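Guanylate kinase (Stenotrophomonas maltophilia, PDB 6WCT) catalyses the ATP-dependent phosphorylation of GMP to GDP, a step probably essential for recycling GMP and, indirectly, cGMP. Local coordinates at residues S37-I49 / A191-R203. Residues are numbered along the deposited sequence; the frame is centred on the assembly and turned at random.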
ATOM      1  N   SER A  37      -4.181   0.513 -20.106  1.00 41.70           N
ATOM      2  CA  SER A  37      -3.222  -0.553 -20.390  1.00 34.84           C
ATOM      3  C   SER A  37      -2.599  -1.071 -19.099  1.00 39.76           C
ATOM      4  O   SER A  37      -2.368  -2.280 -18.950  1.00 38.60           O
ATOM      5  CB  SER A  37      -2.136  -0.053 -21.338  1.00 46.01           C
ATOM      6  OG  SER A  37      -2.605  -0.043 -22.669  1.00 59.98           O
ATOM      7  N   ILE A  38      -2.345  -0.177 -18.141  1.00 36.28           N
ATOM      8  CA  ILE A  38      -1.791  -0.618 -16.870  1.00 39.73           C
ATOM      9  C   ILE A  38      -2.809  -1.466 -16.108  1.00 36.10           C
ATOM     10  O   ILE A  38      -2.467  -2.515 -15.549  1.00 35.08           O
ATOM     11  CB  ILE A  38      -1.314   0.598 -16.060  1.00 42.19           C
ATOM     12  CG1 ILE A  38      -0.184   1.302 -16.800  1.00 39.23           C
ATOM     13  CG2 ILE A  38      -0.817   0.171 -14.701  1.00 39.87           C
ATOM     14  CD1 ILE A  38       0.157   2.650 -16.194  1.00 40.26           C
ATOM     15  N   VAL A  39      -4.072  -1.025 -16.070  1.00 36.87           N
ATOM     16  CA  VAL A  39      -5.118  -1.759 -15.346  1.00 38.06           C
ATOM     17  C   VAL A  39      -5.365  -3.131 -15.975  1.00 39.83           C
ATOM     18  O   VAL A  39      -5.451  -4.152 -15.276  1.00 41.90           O
ATOM     19  CB  VAL A  39      -6.412  -0.923 -15.302  1.00 43.00           C
ATOM     20  CG1 VAL A  39      -7.629  -1.804 -15.027  1.00 46.62           C
ATOM     21  CG2 VAL A  39      -6.305   0.165 -14.262  1.00 34.23           C
ATOM     22  N   ASN A  40      -5.488  -3.179 -17.306  1.00 34.44           N
ATOM     23  CA  ASN A  40      -5.732  -4.458 -17.970  1.00 40.10           C
ATOM     24  C   ASN A  40      -4.599  -5.442 -17.716  1.00 40.90           C
ATOM     25  O   ASN A  40      -4.842  -6.636 -17.486  1.00 41.79           O
ATOM     26  CB  ASN A  40      -5.910  -4.255 -19.476  1.00 40.83           C
ATOM     27  CG  ASN A  40      -7.156  -3.461 -19.818  1.00 46.40           C
ATOM     28  OD1 ASN A  40      -8.083  -3.350 -19.009  1.00 49.40           O
ATOM     29  ND2 ASN A  40      -7.198  -2.927 -21.032  1.00 51.81           N
ATOM     30  N   ALA A  41      -3.346  -4.974 -17.766  1.00 43.96           N
ATOM     31  CA  ALA A  41      -2.237  -5.881 -17.469  1.00 44.51           C
ATOM     32  C   ALA A  41      -2.226  -6.279 -16.003  1.00 42.63           C
ATOM     33  O   ALA A  41      -1.848  -7.405 -15.664  1.00 46.49           O
ATOM     34  CB  ALA A  41      -0.897  -5.250 -17.849  1.00 40.81           C
ATOM     35  N   THR A  42      -2.631  -5.372 -15.123  1.00 43.09           N
ATOM     36  CA  THR A  42      -2.663  -5.678 -13.695  1.00 42.54           C
ATOM     37  C   THR A  42      -3.742  -6.705 -13.364  1.00 45.18           C
ATOM     38  O   THR A  42      -3.500  -7.641 -12.593  1.00 47.59           O
ATOM     39  CB  THR A  42      -2.904  -4.392 -12.916  1.00 38.69           C
ATOM     40  OG1 THR A  42      -1.846  -3.473 -13.209  1.00 40.51           O
ATOM     41  CG2 THR A  42      -2.922  -4.675 -11.421  1.00 40.58           C
ATOM     42  N   LEU A  43      -4.940  -6.546 -13.942  1.00 46.45           N
ATOM     43  CA  LEU A  43      -6.025  -7.484 -13.673  1.00 44.99           C
ATOM     44  C   LEU A  43      -5.750  -8.861 -14.255  1.00 43.80           C
ATOM     45  O   LEU A  43      -6.117  -9.868 -13.639  1.00 50.15           O
ATOM     46  CB  LEU A  43      -7.349  -6.935 -14.202  1.00 43.64           C
ATOM     47  CG  LEU A  43      -7.702  -5.611 -13.525  1.00 49.29           C
ATOM     48  CD1 LEU A  43      -8.910  -4.939 -14.166  1.00 56.12           C
ATOM     49  CD2 LEU A  43      -7.874  -5.793 -12.035  1.00 46.07           C
ATOM     50  N   ALA A  44      -5.082  -8.934 -15.411  1.00 45.33           N
ATOM     51  CA  ALA A  44      -4.702 -10.235 -15.951  1.00 47.78           C
ATOM     52  C   ALA A  44      -3.797 -10.972 -14.979  1.00 53.59           C
ATOM     53  O   ALA A  44      -3.826 -12.209 -14.901  1.00 61.62           O
ATOM     54  CB  ALA A  44      -4.024 -10.081 -17.314  1.00 57.05           C
ATOM     55  N   ARG A  45      -2.934 -10.232 -14.284  1.00 51.20           N
ATOM     56  CA  ARG A  45      -2.060 -10.816 -13.272  1.00 57.06           C
ATOM     57  C   ARG A  45      -2.792 -11.060 -11.953  1.00 54.60           C
ATOM     58  O   ARG A  45      -2.372 -11.911 -11.166  1.00 57.00           O
ATOM     59  CB  ARG A  45      -0.841  -9.916 -13.050  1.00 56.32           C
ATOM     60  CG  ARG A  45       0.315 -10.624 -12.359  1.00 71.23           C
ATOM     61  CD  ARG A  45       1.474  -9.679 -12.117  1.00 67.59           C
ATOM     62  NE  ARG A  45       2.037  -9.197 -13.370  1.00 62.27           N
ATOM     63  CZ  ARG A  45       3.000  -8.287 -13.444  1.00 61.18           C
ATOM     64  NH1 ARG A  45       3.502  -7.762 -12.337  1.00 46.51           N
ATOM     65  NH2 ARG A  45       3.451  -7.904 -14.630  1.00 71.58           N
ATOM     66  N   ASP A  46      -3.842 -10.290 -11.664  1.00 54.16           N
ATOM     67  CA  ASP A  46      -4.555 -10.362 -10.387  1.00 60.31           C
ATOM     68  C   ASP A  46      -6.034 -10.479 -10.730  1.00 62.72           C
ATOM     69  O   ASP A  46      -6.784  -9.496 -10.670  1.00 66.34           O
ATOM     70  CB  ASP A  46      -4.284  -9.133  -9.519  1.00 63.28           C
ATOM     71  CG  ASP A  46      -4.701  -9.343  -8.079  1.00 69.34           C
ATOM     72  OD1 ASP A  46      -5.306 -10.410  -7.777  1.00 69.35           O
ATOM     73  OD2 ASP A  46      -4.439  -8.427  -7.261  1.00 61.93           O
ATOM     74  N   PRO A  47      -6.491 -11.680 -11.093  1.00 55.13           N
ATOM     75  CA  PRO A  47      -7.859 -11.835 -11.611  1.00 54.11           C
ATOM     76  C   PRO A  47      -8.966 -11.777 -10.565  1.00 59.05           C
ATOM     77  O   PRO A  47     -10.145 -11.810 -10.946  1.00 60.47           O
ATOM     78  CB  PRO A  47      -7.812 -13.210 -12.284  1.00 54.39           C
ATOM     79  CG  PRO A  47      -6.806 -13.983 -11.442  1.00 61.89           C
ATOM     80  CD  PRO A  47      -5.769 -12.955 -11.003  1.00 49.81           C
ATOM     81  N   GLN A  48      -8.651 -11.719  -9.269  1.00 51.01           N
ATOM     82  CA  GLN A  48      -9.750 -11.611  -8.319  1.00 51.21           C
ATOM     83  C   GLN A  48     -10.385 -10.217  -8.290  1.00 47.10           C
ATOM     84  O   GLN A  48     -11.281  -9.982  -7.473  1.00 59.74           O
ATOM     85  CB  GLN A  48      -9.287 -12.021  -6.926  1.00 54.48           C
ATOM     86  CG  GLN A  48      -8.625 -10.938  -6.154  1.00 55.21           C
ATOM     87  CD  GLN A  48      -8.135 -11.441  -4.820  1.00 66.90           C
ATOM     88  OE1 GLN A  48      -6.933 -11.492  -4.583  1.00 68.03           O
ATOM     89  NE2 GLN A  48      -9.064 -11.833  -3.942  1.00 62.76           N
ATOM     90  N   ILE A  49      -9.954  -9.294  -9.142  1.00 42.65           N
ATOM     91  CA  ILE A  49     -10.514  -7.950  -9.203  1.00 40.09           C
ATOM     92  C   ILE A  49     -11.208  -7.823 -10.544  1.00 40.14           C
ATOM     93  O   ILE A  49     -10.589  -8.045 -11.589  1.00 42.12           O
ATOM     94  CB  ILE A  49      -9.445  -6.862  -9.050  1.00 45.34           C
ATOM     95  CG1 ILE A  49      -8.660  -7.046  -7.760  1.00 45.84           C
ATOM     96  CG2 ILE A  49     -10.078  -5.472  -9.129  1.00 43.35           C
ATOM     97  CD1 ILE A  49      -7.499  -6.071  -7.654  1.00 46.38           C
ATOM     98  N   ALA A 191       5.198   0.289 -13.804  1.00 38.96           N
ATOM     99  CA  ALA A 191       3.900   0.781 -13.332  1.00 38.77           C
ATOM    100  C   ALA A 191       2.941  -0.373 -13.030  1.00 33.07           C
ATOM    101  O   ALA A 191       2.181  -0.320 -12.054  1.00 34.70           O
ATOM    102  CB  ALA A 191       3.283   1.730 -14.366  1.00 34.32           C
ATOM    103  N   VAL A 192       2.963  -1.420 -13.864  1.00 33.58           N
ATOM    104  CA  VAL A 192       2.136  -2.599 -13.616  1.00 37.73           C
ATOM    105  C   VAL A 192       2.550  -3.265 -12.308  1.00 42.01           C
ATOM    106  O   VAL A 192       1.709  -3.564 -11.451  1.00 39.12           O
ATOM    107  CB  VAL A 192       2.224  -3.570 -14.813  1.00 37.52           C
ATOM    108  CG1 VAL A 192       1.462  -4.860 -14.551  1.00 37.34           C
ATOM    109  CG2 VAL A 192       1.668  -2.899 -16.069  1.00 39.46           C
ATOM    110  N   ASP A 193       3.857  -3.469 -12.118  1.00 41.09           N
ATOM    111  CA  ASP A 193       4.341  -4.014 -10.851  1.00 43.82           C
ATOM    112  C   ASP A 193       3.862  -3.179  -9.672  1.00 38.72           C
ATOM    113  O   ASP A 193       3.499  -3.722  -8.620  1.00 40.33           O
ATOM    114  CB  ASP A 193       5.865  -4.058 -10.828  1.00 35.45           C
ATOM    115  CG  ASP A 193       6.439  -5.064 -11.781  1.00 46.86           C
ATOM    116  OD1 ASP A 193       5.698  -5.959 -12.245  1.00 49.79           O
ATOM    117  OD2 ASP A 193       7.649  -4.956 -12.047  1.00 52.22           O
ATOM    118  N   GLU A 194       3.899  -1.853  -9.819  1.00 41.28           N
ATOM    119  CA  GLU A 194       3.550  -0.964  -8.715  1.00 34.50           C
ATOM    120  C   GLU A 194       2.058  -1.013  -8.413  1.00 39.34           C
ATOM    121  O   GLU A 194       1.653  -1.022  -7.248  1.00 33.79           O
ATOM    122  CB  GLU A 194       4.016   0.460  -9.044  1.00 33.83           C
ATOM    123  CG  GLU A 194       5.563   0.559  -9.150  1.00 33.31           C
ATOM    124  CD  GLU A 194       6.094   1.982  -9.340  1.00 37.96           C
ATOM    125  OE1 GLU A 194       5.345   2.858  -9.823  1.00 35.72           O
ATOM    126  OE2 GLU A 194       7.275   2.221  -8.997  1.00 39.35           O
ATOM    127  N   LEU A 195       1.219  -1.035  -9.442  1.00 39.24           N
ATOM    128  CA  LEU A 195      -0.206  -1.165  -9.179  1.00 38.48           C
ATOM    129  C   LEU A 195      -0.504  -2.532  -8.566  1.00 39.13           C
ATOM    130  O   LEU A 195      -1.371  -2.652  -7.693  1.00 35.00           O
ATOM    131  CB  LEU A 195      -1.009  -0.923 -10.458  1.00 27.18           C
ATOM    132  CG  LEU A 195      -2.527  -0.812 -10.290  1.00 32.19           C
ATOM    133  CD1 LEU A 195      -2.887   0.322  -9.368  1.00 27.82           C
ATOM    134  CD2 LEU A 195      -3.272  -0.724 -11.611  1.00 27.40           C
ATOM    135  N   CYS A 196       0.198  -3.580  -9.009  1.00 34.80           N
ATOM    136  CA  CYS A 196       0.011  -4.882  -8.372  1.00 42.46           C
ATOM    137  C   CYS A 196       0.423  -4.849  -6.900  1.00 43.35           C
ATOM    138  O   CYS A 196      -0.256  -5.435  -6.052  1.00 35.02           O
ATOM    139  CB  CYS A 196       0.782  -5.971  -9.121  1.00 42.97           C
ATOM    140  SG  CYS A 196       0.126  -6.378 -10.763  1.00 50.19           S
ATOM    141  N   ALA A 197       1.538  -4.187  -6.572  1.00 34.71           N
ATOM    142  CA  ALA A 197       1.939  -4.097  -5.167  1.00 38.77           C
ATOM    143  C   ALA A 197       0.878  -3.392  -4.330  1.00 36.64           C
ATOM    144  O   ALA A 197       0.601  -3.804  -3.200  1.00 38.03           O
ATOM    145  CB  ALA A 197       3.282  -3.387  -5.030  1.00 34.84           C
ATOM    146  N   ILE A 198       0.268  -2.334  -4.872  1.00 40.84           N
ATOM    147  CA  ILE A 198      -0.782  -1.614  -4.149  1.00 35.15           C
ATOM    148  C   ILE A 198      -1.977  -2.527  -3.893  1.00 36.63           C
ATOM    149  O   ILE A 198      -2.524  -2.561  -2.788  1.00 34.96           O
ATOM    150  CB  ILE A 198      -1.204  -0.355  -4.924  1.00 33.55           C
ATOM    151  CG1 ILE A 198      -0.067   0.677  -4.951  1.00 37.54           C
ATOM    152  CG2 ILE A 198      -2.531   0.232  -4.352  1.00 31.32           C
ATOM    153  CD1 ILE A 198      -0.380   1.914  -5.847  1.00 29.00           C
ATOM    154  N   PHE A 199      -2.400  -3.293  -4.914  1.00 40.73           N
ATOM    155  CA  PHE A 199      -3.535  -4.198  -4.712  1.00 37.71           C
ATOM    156  C   PHE A 199      -3.198  -5.299  -3.711  1.00 48.32           C
ATOM    157  O   PHE A 199      -4.007  -5.613  -2.824  1.00 46.70           O
ATOM    158  CB  PHE A 199      -3.994  -4.783  -6.040  1.00 37.80           C
ATOM    159  CG  PHE A 199      -4.614  -3.768  -6.964  1.00 35.90           C
ATOM    160  CD1 PHE A 199      -4.952  -2.501  -6.502  1.00 39.90           C
ATOM    161  CD2 PHE A 199      -4.859  -4.077  -8.279  1.00 28.44           C
ATOM    162  CE1 PHE A 199      -5.526  -1.561  -7.358  1.00 40.28           C
ATOM    163  CE2 PHE A 199      -5.442  -3.148  -9.135  1.00 33.52           C
ATOM    164  CZ  PHE A 199      -5.769  -1.894  -8.681  1.00 29.80           C
ATOM    165  N   THR A 200      -2.006  -5.883  -3.824  1.00 36.48           N
ATOM    166  CA  THR A 200      -1.583  -6.900  -2.874  1.00 39.95           C
ATOM    167  C   THR A 200      -1.555  -6.346  -1.452  1.00 43.95           C
ATOM    168  O   THR A 200      -2.074  -6.972  -0.518  1.00 47.03           O
ATOM    169  CB  THR A 200      -0.208  -7.434  -3.270  1.00 46.84           C
ATOM    170  OG1 THR A 200      -0.295  -8.096  -4.546  1.00 48.87           O
ATOM    171  CG2 THR A 200       0.351  -8.376  -2.192  1.00 40.46           C
ATOM    172  N   ALA A 201      -0.948  -5.171  -1.266  1.00 38.87           N
ATOM    173  CA  ALA A 201      -0.837  -4.611   0.075  1.00 35.25           C
ATOM    174  C   ALA A 201      -2.201  -4.351   0.690  1.00 36.87           C
ATOM    175  O   ALA A 201      -2.372  -4.501   1.906  1.00 42.40           O
ATOM    176  CB  ALA A 201      -0.036  -3.313   0.045  1.00 27.96           C
ATOM    177  N   SER A 202      -3.176  -3.954  -0.118  1.00 34.17           N
ATOM    178  CA  SER A 202      -4.476  -3.636   0.451  1.00 43.71           C
ATOM    179  C   SER A 202      -5.121  -4.870   1.081  1.00 48.44           C
ATOM    180  O   SER A 202      -5.826  -4.744   2.082  1.00 43.13           O
ATOM    181  CB  SER A 202      -5.383  -3.015  -0.612  1.00 38.62           C
ATOM    182  OG  SER A 202      -5.948  -4.010  -1.448  1.00 43.53           O
ATOM    183  N   ARG A 203      -4.870  -6.071   0.539  1.00 45.24           N
ATOM    184  CA  ARG A 203      -5.424  -7.277   1.153  1.00 45.99           C
ATOM    185  C   ARG A 203      -4.718  -7.668   2.443  1.00 48.45           C
ATOM    186  O   ARG A 203      -5.227  -8.532   3.168  1.00 48.77           O
ATOM    187  CB  ARG A 203      -5.346  -8.461   0.198  1.00 45.93           C
ATOM    188  CG  ARG A 203      -5.993  -8.194  -1.111  1.00 45.86           C
ATOM    189  CD  ARG A 203      -6.091  -9.426  -1.948  1.00 42.30           C
ATOM    190  NE  ARG A 203      -6.541  -9.008  -3.255  1.00 61.80           N
ATOM    191  CZ  ARG A 203      -5.726  -8.826  -4.284  1.00 58.95           C
ATOM    192  NH1 ARG A 203      -4.422  -9.062  -4.153  1.00 50.90           N
ATOM    193  NH2 ARG A 203      -6.230  -8.425  -5.439  1.00 56.69           N
TER
HETATM  194  O   HOH W   1       5.027  -5.996 -15.216  1.00 52.88           O
HETATM  195  O   HOH W   2      -2.068  -7.727  -7.398  1.00 48.27           O
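The Arg45 guanidinium carries Val192 CG1 on one face, 3.6 Å from NH2, and takes Asp193 at its edge: NH1 donates to Asp193 OD1 in a nearly straight salt bridge (2.8 Å, 170°), and a water in the same plane links NH2 to that oxygen. Asp46 OD2 lies at the edge of the Arg203 guanidinium, in its plane, 2.6 Å from NH2, which comes from the syn side but tilted out of the carboxylate plane (planes 76° apart); NH1 adds a weak bond. Gln48 OE1, poorly angled for a hydrogen bond, and Phe199 O lie over opposite faces. Asp46 OD2 also accepts from a water held by Cys196 O and sits at the Phe199 ring edge; Leu195 O lies over one ring face, toward the rim, and Thr42 CG2 and Ile49 CD1 (3.4 Å from CD2) approach obliquely. Alongside these salt bridges, helices 37-45 and 191-203 cross at -57° with knobs-into-holes packing on the parallel sheet of the P-loop kinase fold, the first helix following the Walker A loop. Thr42 enters among Val192, Leu195, Cys196 and Phe199. Its CG2, anti to the backbone N, reaches Cys196 SG at 3.6 Å, while OG1 turns back to Ile38 O. Val192 reciprocates among Ile38, Ala41, Thr42 and Arg45. Ile49 and Phe199 rest on Leu116 of strand 114-117.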